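Local coordinates for protein acetyl-xylan esterase (Streptomyces lividans, PDB 2CC0) that is a metal-ion-dependent acetyl-xylan esterase of carbohydrate esterase family 4 that removes acetyl groups from plant cell-wall xylan, at residues V7-D12 / Q170-K175; A138-V143 / L162-R167; S21-L26 / A55-A60. All coordinates share one frame; numbering follows the deposited sequence. Where two conformers were deposited one is given.

Contact 1 (V7-D12 / Q170-K175); sequences VGLTFD and QTLAGK
L172 meets V7 and L9, and these three buried side chains make up the whole of a small apolar contact between helix 159-174 and strand 5-12. Along the helical segment, the carbonyl O of Q170 accepts a hydrogen bond from G174 N at 2.8 Å. T171 packs against helix 136-144 through V140 and S144, while its OG1 is hydrogen-bonded to R167 O of its own helix, one turn earlier. The next residue, L172, faces the strand. Its CG stands anti to the carbonyl carbon (chi1 -67°) and CD1 is fully extended (chi2 179°), which carries both methyls out from the helix to the sheet. There they straddle one branch of V7, since V7 CG2 lies 3.8 Å from L172 CD1 and also 3.8 Å from L172 CD2. V7 CG1 is a looser neighbour, 4.2 Å from L172 CD2. The two side chains cross obliquely, and L9 adds a lighter touch from farther along the strand, its CD1 4.4 Å from L172 CD1. V143 of helix 136-144 also packs on L172, so that the leucine is shared by a strand and a second helix. Past A173 the backbone makes a tighter turn, with K175 N bonded to L172 O at 3.0 Å; the lysine sends NZ to the carbonyl O of S144. The strand itself is held by backbone bonds from V7 to C178 and G180, from G8 to Q150 and I152, and from L9 to T34. A helix laid by its apolar side on a central parallel strand fits the distorted beta/alpha barrel of the polysaccharide deacetylase family.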
loop_
_atom_site.group_PDB
_atom_site.type_symbol
_atom_site.label_atom_id
_atom_site.label_comp_id
_atom_site.label_asym_id
_atom_site.label_seq_id
_atom_site.Cartn_x
_atom_site.Cartn_y
_atom_site.Cartn_z
ATOM N N VAL A 7 -9.611 0.594 9.779
ATOM C CA VAL A 7 -8.375 -0.191 9.759
ATOM C C VAL A 7 -8.642 -1.541 9.122
ATOM O O VAL A 7 -9.794 -1.967 9.048
ATOM C CB VAL A 7 -7.814 -0.422 11.163
ATOM C CG1 VAL A 7 -7.487 0.951 11.871
ATOM C CG2 VAL A 7 -8.768 -1.317 12.002
ATOM N N GLY A 8 -7.563 -2.201 8.679
ATOM C CA GLY A 8 -7.668 -3.495 8.007
ATOM C C GLY A 8 -7.236 -4.610 8.926
ATOM O O GLY A 8 -6.041 -4.903 9.011
ATOM N N LEU A 9 -8.195 -5.228 9.628
ATOM C CA LEU A 9 -7.853 -6.426 10.409
ATOM C C LEU A 9 -7.735 -7.594 9.463
ATOM O O LEU A 9 -8.620 -7.804 8.627
ATOM C CB LEU A 9 -8.943 -6.733 11.430
ATOM C CG LEU A 9 -9.236 -5.606 12.408
ATOM C CD1 LEU A 9 -10.378 -6.069 13.367
ATOM C CD2 LEU A 9 -8.006 -5.144 13.201
ATOM N N THR A 10 -6.643 -8.356 9.577
ATOM C CA THR A 10 -6.455 -9.510 8.709
ATOM C C THR A 10 -5.962 -10.714 9.495
ATOM O O THR A 10 -5.264 -10.552 10.504
ATOM C CB THR A 10 -5.460 -9.205 7.536
ATOM O OG1 THR A 10 -4.126 -9.128 8.053
ATOM C CG2 THR A 10 -5.824 -7.890 6.835
ATOM N N PHE A 11 -6.340 -11.914 9.035
ATOM C CA PHE A 11 -5.926 -13.169 9.678
ATOM C C PHE A 11 -5.450 -14.157 8.622
ATOM O O PHE A 11 -6.232 -14.580 7.739
ATOM C CB PHE A 11 -7.105 -13.775 10.477
ATOM C CG PHE A 11 -7.607 -12.875 11.559
ATOM C CD1 PHE A 11 -7.003 -12.891 12.813
ATOM C CD2 PHE A 11 -8.652 -11.960 11.315
ATOM C CE1 PHE A 11 -7.444 -12.062 13.815
ATOM C CE2 PHE A 11 -9.096 -11.122 12.311
ATOM C CZ PHE A 11 -8.476 -11.151 13.573
ATOM N N ASP A 12 -4.161 -14.493 8.697
ATOM C CA ASP A 12 -3.553 -15.454 7.787
ATOM C C ASP A 12 -3.657 -16.913 8.254
ATOM O O ASP A 12 -3.686 -17.202 9.467
ATOM C CB ASP A 12 -2.070 -15.142 7.609
ATOM C CG ASP A 12 -1.816 -13.928 6.728
ATOM O OD1 ASP A 12 -2.762 -13.219 6.346
ATOM O OD2 ASP A 12 -0.621 -13.675 6.451
ATOM N N GLN A 170 -12.353 -2.772 21.664
ATOM C CA GLN A 170 -12.293 -1.632 22.597
ATOM C C GLN A 170 -11.300 -0.571 22.189
ATOM O O GLN A 170 -11.598 0.635 22.232
ATOM C CB GLN A 170 -11.946 -2.139 24.001
ATOM C CG GLN A 170 -13.086 -2.921 24.617
ATOM C CD GLN A 170 -12.643 -3.736 25.808
ATOM O OE1 GLN A 170 -11.636 -3.422 26.453
ATOM N NE2 GLN A 170 -13.388 -4.799 26.101
ATOM N N THR A 171 -10.115 -1.030 21.780
ATOM C CA THR A 171 -9.062 -0.137 21.313
ATOM C C THR A 171 -9.532 0.684 20.111
ATOM O O THR A 171 -9.354 1.907 20.081
ATOM C CB THR A 171 -7.795 -0.945 20.972
ATOM O OG1 THR A 171 -7.349 -1.613 22.157
ATOM C CG2 THR A 171 -6.665 -0.032 20.456
ATOM N N LEU A 172 -10.122 0.018 19.118
ATOM C CA LEU A 172 -10.589 0.717 17.929
ATOM C C LEU A 172 -11.696 1.712 18.280
ATOM O O LEU A 172 -11.649 2.866 17.848
ATOM C CB LEU A 172 -11.072 -0.262 16.859
ATOM C CG LEU A 172 -9.946 -1.121 16.266
ATOM C CD1 LEU A 172 -10.568 -2.078 15.240
ATOM C CD2 LEU A 172 -8.838 -0.256 15.653
ATOM N N ALA A 173 -12.667 1.262 19.073
ATOM C CA ALA A 173 -13.798 2.106 19.472
ATOM C C ALA A 173 -13.301 3.338 20.218
ATOM O O ALA A 173 -13.743 4.446 19.934
ATOM C CB ALA A 173 -14.816 1.315 20.307
ATOM N N GLY A 174 -12.356 3.149 21.135
ATOM C CA GLY A 174 -11.750 4.277 21.865
ATOM C C GLY A 174 -11.149 5.355 20.972
ATOM O O GLY A 174 -11.097 6.550 21.354
ATOM N N LYS A 175 -10.723 4.951 19.777
ATOM C CA LYS A 175 -10.024 5.821 18.845
ATOM C C LYS A 175 -10.932 6.336 17.750
ATOM O O LYS A 175 -10.475 7.057 16.868
ATOM C CB LYS A 175 -8.860 5.061 18.206
ATOM C CG LYS A 175 -7.695 4.876 19.142
ATOM C CD LYS A 175 -6.677 3.981 18.525
ATOM C CE LYS A 175 -5.321 4.604 18.660
ATOM N NZ LYS A 175 -4.498 4.375 17.463
#

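Contact 2 (A138-V143 / L162-R167); sequences AIVQAV and LAAIPR
R167 crosses V140 at about a right angle, touching it near CB and again at the guanidinium. Its CB sits 3.7 Å from V140 CG2 and somewhat farther, 4.1 Å, from V140 CG1. Beyond CG and CD the chain bends (chi3 68°), folding the head back over the valine: NE and CZ of R167 each lie 4.0 Å from V140 CG2, a methyl centred over one face of the guanidinium. At the tip, NH2 reaches 4.1 Å from V140 CB and forms a salt bridge with D137 OD1, the charged anchor on the same helix as the valine. Deeper in, A164 CB rests against both I139 CG2, at 3.9 Å, and V140 CG2, at 4.0 Å. With an alanine in place of V140 both methyls, including the one over the guanidinium face, are gone, which is likely to leave A164 less tightly packed and the arginine head freer to tilt about its bond to D137. The two short helical segments approach to 9.4 Å between axes at a crossing angle of -45°. Helix 136-144 flanks helix 159-174 through I139 and V140, L162 and I165 turn to helix 19-28, and farther along L172 packs on strand 5-12.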
loop_
_atom_site.group_PDB
_atom_site.type_symbol
_atom_site.label_atom_id
_atom_site.label_comp_id
_atom_site.label_asym_id
_atom_site.label_seq_id
_atom_site.Cartn_x
_atom_site.Cartn_y
_atom_site.Cartn_z
ATOM N N ALA A 138 0.593 -7.497 23.932
ATOM C CA ALA A 138 1.425 -7.022 22.836
ATOM C C ALA A 138 0.596 -6.917 21.540
ATOM O O ALA A 138 0.782 -5.992 20.745
ATOM C CB ALA A 138 2.648 -7.919 22.651
ATOM N N ILE A 139 -0.326 -7.860 21.354
ATOM C CA ILE A 139 -1.189 -7.870 20.147
ATOM C C ILE A 139 -2.118 -6.653 20.176
ATOM O O ILE A 139 -2.286 -5.963 19.157
ATOM C CB ILE A 139 -1.989 -9.213 20.055
ATOM C CG1 ILE A 139 -1.028 -10.396 19.861
ATOM C CG2 ILE A 139 -3.079 -9.176 18.946
ATOM C CD1 ILE A 139 -1.666 -11.777 20.163
ATOM N N VAL A 140 -2.750 -6.404 21.328
ATOM C CA VAL A 140 -3.620 -5.244 21.489
ATOM C C VAL A 140 -2.838 -3.946 21.257
ATOM O O VAL A 140 -3.341 -3.030 20.591
ATOM C CB VAL A 140 -4.317 -5.228 22.881
ATOM C CG1 VAL A 140 -5.164 -3.957 23.047
ATOM C CG2 VAL A 140 -5.210 -6.500 23.036
ATOM N N GLN A 141 -1.618 -3.878 21.801
ATOM C CA GLN A 141 -0.717 -2.742 21.607
ATOM C C GLN A 141 -0.413 -2.507 20.120
ATOM O O GLN A 141 -0.382 -1.371 19.641
ATOM C CB GLN A 141 0.582 -2.975 22.383
ATOM C CG GLN A 141 1.610 -1.846 22.257
ATOM C CD GLN A 141 1.075 -0.468 22.686
ATOM O OE1 GLN A 141 1.540 0.566 22.201
ATOM N NE2 GLN A 141 0.108 -0.455 23.595
ATOM N N ALA A 142 -0.181 -3.600 19.385
ATOM C CA ALA A 142 0.079 -3.497 17.930
ATOM C C ALA A 142 -1.140 -2.875 17.227
ATOM O O ALA A 142 -1.001 -1.994 16.388
ATOM C CB ALA A 142 0.403 -4.874 17.344
ATOM N N VAL A 143 -2.349 -3.328 17.569
ATOM C CA VAL A 143 -3.572 -2.747 17.026
ATOM C C VAL A 143 -3.677 -1.250 17.339
ATOM O O VAL A 143 -4.101 -0.469 16.482
ATOM C CB VAL A 143 -4.845 -3.528 17.495
ATOM C CG1 VAL A 143 -6.108 -2.740 17.191
ATOM C CG2 VAL A 143 -4.893 -4.896 16.840
ATOM N N LEU A 162 -7.150 -14.927 19.675
ATOM C CA LEU A 162 -8.555 -15.103 20.068
ATOM C C LEU A 162 -8.858 -14.327 21.361
ATOM O O LEU A 162 -9.879 -13.653 21.457
ATOM C CB LEU A 162 -8.862 -16.587 20.254
ATOM C CG LEU A 162 -10.282 -16.889 20.743
ATOM C CD1 LEU A 162 -11.343 -16.485 19.692
ATOM C CD2 LEU A 162 -10.392 -18.368 21.060
ATOM N N ALA A 163 -7.947 -14.400 22.342
ATOM C CA ALA A 163 -8.165 -13.733 23.634
ATOM C C ALA A 163 -8.192 -12.207 23.505
ATOM O O ALA A 163 -8.828 -11.508 24.306
ATOM C CB ALA A 163 -7.093 -14.137 24.602
ATOM N N ALA A 164 -7.479 -11.706 22.495
ATOM C CA ALA A 164 -7.344 -10.270 22.248
ATOM C C ALA A 164 -8.572 -9.604 21.641
ATOM O O ALA A 164 -8.702 -8.381 21.699
ATOM C CB ALA A 164 -6.112 -10.020 21.330
ATOM N N ILE A 165 -9.468 -10.390 21.043
ATOM C CA ILE A 165 -10.533 -9.792 20.222
ATOM C C ILE A 165 -11.369 -8.703 20.952
ATOM O O ILE A 165 -11.527 -7.610 20.422
ATOM C CB ILE A 165 -11.424 -10.856 19.532
ATOM C CG1 ILE A 165 -10.591 -11.767 18.623
ATOM C CG2 ILE A 165 -12.591 -10.205 18.798
ATOM C CD1 ILE A 165 -9.731 -11.048 17.556
ATOM N N PRO A 166 -11.904 -8.991 22.165
ATOM C CA PRO A 166 -12.656 -7.896 22.806
ATOM C C PRO A 166 -11.847 -6.603 23.025
ATOM O O PRO A 166 -12.352 -5.517 22.737
ATOM C CB PRO A 166 -13.125 -8.501 24.150
ATOM C CG PRO A 166 -13.028 -9.974 23.955
ATOM C CD PRO A 166 -11.877 -10.210 22.989
ATOM N N ARG A 167 -10.605 -6.715 23.493
ATOM C CA ARG A 167 -9.750 -5.539 23.674
ATOM C C ARG A 167 -9.350 -4.862 22.367
ATOM O O ARG A 167 -9.137 -3.642 22.334
ATOM C CB ARG A 167 -8.518 -5.883 24.495
ATOM C CG ARG A 167 -8.845 -6.014 25.987
ATOM C CD ARG A 167 -7.679 -6.636 26.728
ATOM N NE ARG A 167 -6.505 -5.763 26.772
ATOM C CZ ARG A 167 -5.265 -6.191 27.017
ATOM N NH1 ARG A 167 -5.028 -7.482 27.250
ATOM N NH2 ARG A 167 -4.255 -5.327 27.029
#

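Contact 3 (S21-L26 / A55-A60); sequences SLLNAL and AGMWVA
M57 runs from L23 to L26 along helix 19-28, linking that helix to the start of strand 58-61 in the beta/alpha fold of the polysaccharide deacetylase family. M57 and L23 lie alongside with their chains running opposite ways, M57 CG closely packed at 3.5 Å from L23 CD2. Two successive bends, at chi2 (-55°) and chi3 (144°), then curl the thioether toward L26, which it crosses at a slant. Before it along the chain, A55 adds its methyl to L23, CB lying 3.9 Å from L23 CB and 4.0 Å from L23 CD2.

Between these two contacts the backbone turns through G56, the first residue to leave helical geometry after helix 46-54, in a Schellman motif. Its positive phi (96°) would press any CB against the carbonyl O of A55, which explains the glycine, and its own carbonyl O accepts a bond from R32 NE. The turn brings A55 and M57 to the same helix, and A51 and Q52 of helix 46-54 also touch L23. M57 also rests on A33 and, in strand 34-37, on M35. At the end of its chain the methyl CE lies 3.7 Å from L26 CB and 3.8 Å from L26 CD1, with SD at 4.0 Å from that same CD1.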
loop_
_atom_site.group_PDB
_atom_site.type_symbol
_atom_site.label_atom_id
_atom_site.label_comp_id
_atom_site.label_asym_id
_atom_site.label_seq_id
_atom_site.Cartn_x
_atom_site.Cartn_y
_atom_site.Cartn_z
ATOM N N SER A 21 -14.238 -20.391 16.364
ATOM C CA SER A 21 -14.127 -19.625 17.612
ATOM C C SER A 21 -13.716 -18.176 17.350
ATOM O O SER A 21 -14.285 -17.257 17.925
ATOM C CB SER A 21 -13.125 -20.281 18.563
ATOM O OG SER A 21 -13.640 -21.529 19.023
ATOM N N LEU A 22 -12.751 -17.993 16.443
ATOM C CA LEU A 22 -12.320 -16.660 16.053
ATOM C C LEU A 22 -13.457 -15.876 15.396
ATOM O O LEU A 22 -13.687 -14.714 15.726
ATOM C CB LEU A 22 -11.122 -16.761 15.092
ATOM C CG LEU A 22 -10.475 -15.453 14.588
ATOM C CD1 LEU A 22 -9.994 -14.573 15.751
ATOM C CD2 LEU A 22 -9.316 -15.780 13.631
ATOM N N LEU A 23 -14.168 -16.520 14.470
ATOM C CA LEU A 23 -15.261 -15.835 13.781
ATOM C C LEU A 23 -16.343 -15.411 14.772
ATOM O O LEU A 23 -16.868 -14.296 14.689
ATOM C CB LEU A 23 -15.870 -16.743 12.703
ATOM C CG LEU A 23 -14.982 -17.115 11.525
ATOM C CD1 LEU A 23 -15.763 -18.087 10.607
ATOM C CD2 LEU A 23 -14.539 -15.876 10.734
ATOM N N ASN A 24 -16.662 -16.308 15.704
ATOM C CA ASN A 24 -17.672 -16.004 16.730
ATOM C C ASN A 24 -17.254 -14.803 17.582
ATOM O O ASN A 24 -18.054 -13.921 17.838
ATOM C CB ASN A 24 -17.932 -17.226 17.603
ATOM C CG ASN A 24 -18.699 -18.319 16.872
ATOM O OD1 ASN A 24 -19.251 -18.104 15.777
ATOM N ND2 ASN A 24 -18.722 -19.505 17.468
ATOM N N ALA A 25 -15.988 -14.768 17.989
ATOM C CA ALA A 25 -15.456 -13.633 18.739
ATOM C C ALA A 25 -15.525 -12.332 17.944
ATOM O O ALA A 25 -15.963 -11.304 18.457
ATOM C CB ALA A 25 -14.045 -13.901 19.224
ATOM N N LEU A 26 -15.078 -12.376 16.691
ATOM C CA LEU A 26 -15.146 -11.179 15.845
ATOM C C LEU A 26 -16.582 -10.661 15.723
ATOM O O LEU A 26 -16.833 -9.491 15.998
ATOM C CB LEU A 26 -14.544 -11.443 14.456
ATOM C CG LEU A 26 -13.021 -11.683 14.434
ATOM C CD1 LEU A 26 -12.658 -12.401 13.125
ATOM C CD2 LEU A 26 -12.239 -10.342 14.585
ATOM N N ALA A 55 -19.980 -14.942 8.616
ATOM C CA ALA A 55 -19.601 -14.130 9.775
ATOM C C ALA A 55 -19.362 -12.661 9.422
ATOM O O ALA A 55 -19.185 -11.834 10.318
ATOM C CB ALA A 55 -18.379 -14.721 10.432
ATOM N N GLY A 56 -19.349 -12.348 8.114
ATOM C CA GLY A 56 -19.142 -10.978 7.638
ATOM C C GLY A 56 -17.696 -10.706 7.264
ATOM O O GLY A 56 -17.299 -9.547 7.154
ATOM N N MET A 57 -16.922 -11.763 7.029
ATOM C CA MET A 57 -15.495 -11.581 6.625
ATOM C C MET A 57 -15.354 -11.548 5.099
ATOM O O MET A 57 -16.248 -12.000 4.375
ATOM C CB MET A 57 -14.607 -12.717 7.174
ATOM C CG MET A 57 -14.798 -13.012 8.681
ATOM S SD MET A 57 -14.559 -11.540 9.699
ATOM C CE MET A 57 -15.788 -11.761 11.006
ATOM N N TRP A 58 -14.215 -11.042 4.628
ATOM C CA TRP A 58 -13.797 -11.132 3.220
ATOM C C TRP A 58 -12.736 -12.208 3.179
ATOM O O TRP A 58 -12.006 -12.404 4.156
ATOM C CB TRP A 58 -13.257 -9.794 2.718
ATOM C CG TRP A 58 -14.308 -8.736 2.877
ATOM C CD1 TRP A 58 -15.383 -8.525 2.055
ATOM C CD2 TRP A 58 -14.427 -7.793 3.954
ATOM N NE1 TRP A 58 -16.166 -7.485 2.552
ATOM C CE2 TRP A 58 -15.601 -7.023 3.715
ATOM C CE3 TRP A 58 -13.663 -7.518 5.091
ATOM C CZ2 TRP A 58 -16.016 -5.982 4.576
ATOM C CZ3 TRP A 58 -14.079 -6.487 5.953
ATOM C CH2 TRP A 58 -15.256 -5.734 5.690
ATOM N N VAL A 59 -12.687 -12.935 2.077
ATOM C CA VAL A 59 -11.760 -14.068 1.963
ATOM C C VAL A 59 -10.773 -13.737 0.843
ATOM O O VAL A 59 -11.165 -13.293 -0.250
ATOM C CB VAL A 59 -12.502 -15.390 1.633
ATOM C CG1 VAL A 59 -11.496 -16.550 1.638
ATOM C CG2 VAL A 59 -13.635 -15.614 2.647
ATOM N N ALA A 60 -9.496 -13.961 1.133
ATOM C CA ALA A 60 -8.421 -13.610 0.225
ATOM C C ALA A 60 -7.420 -14.756 0.081
ATOM O O ALA A 60 -7.507 -15.763 0.788
ATOM C CB ALA A 60 -7.728 -12.318 0.679
#

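Overall arrangement
Contacts 1 and 2 share helix 159-174, and their centres lie about 9 Å apart. Among the points where they touch, F11 CZ comes 4.2 Å from I165 CD1. Contact 3, its centre about 13 Å from that of contact 1, meets it through F11: CD1 of F11 lies 3.8 Å from L22 CD2, and CE2 of F11 lies 3.9 Å from L26 CD1. Contacts 2 and 3, centres about 15 Å apart, touch between helices, with I165 CG2 3.6 Å from A25 O. Two of the segments lead to the zinc site: D13 directly follows 7-12, and H62 comes two residues after 55-60, with H66 completing the protein ligands.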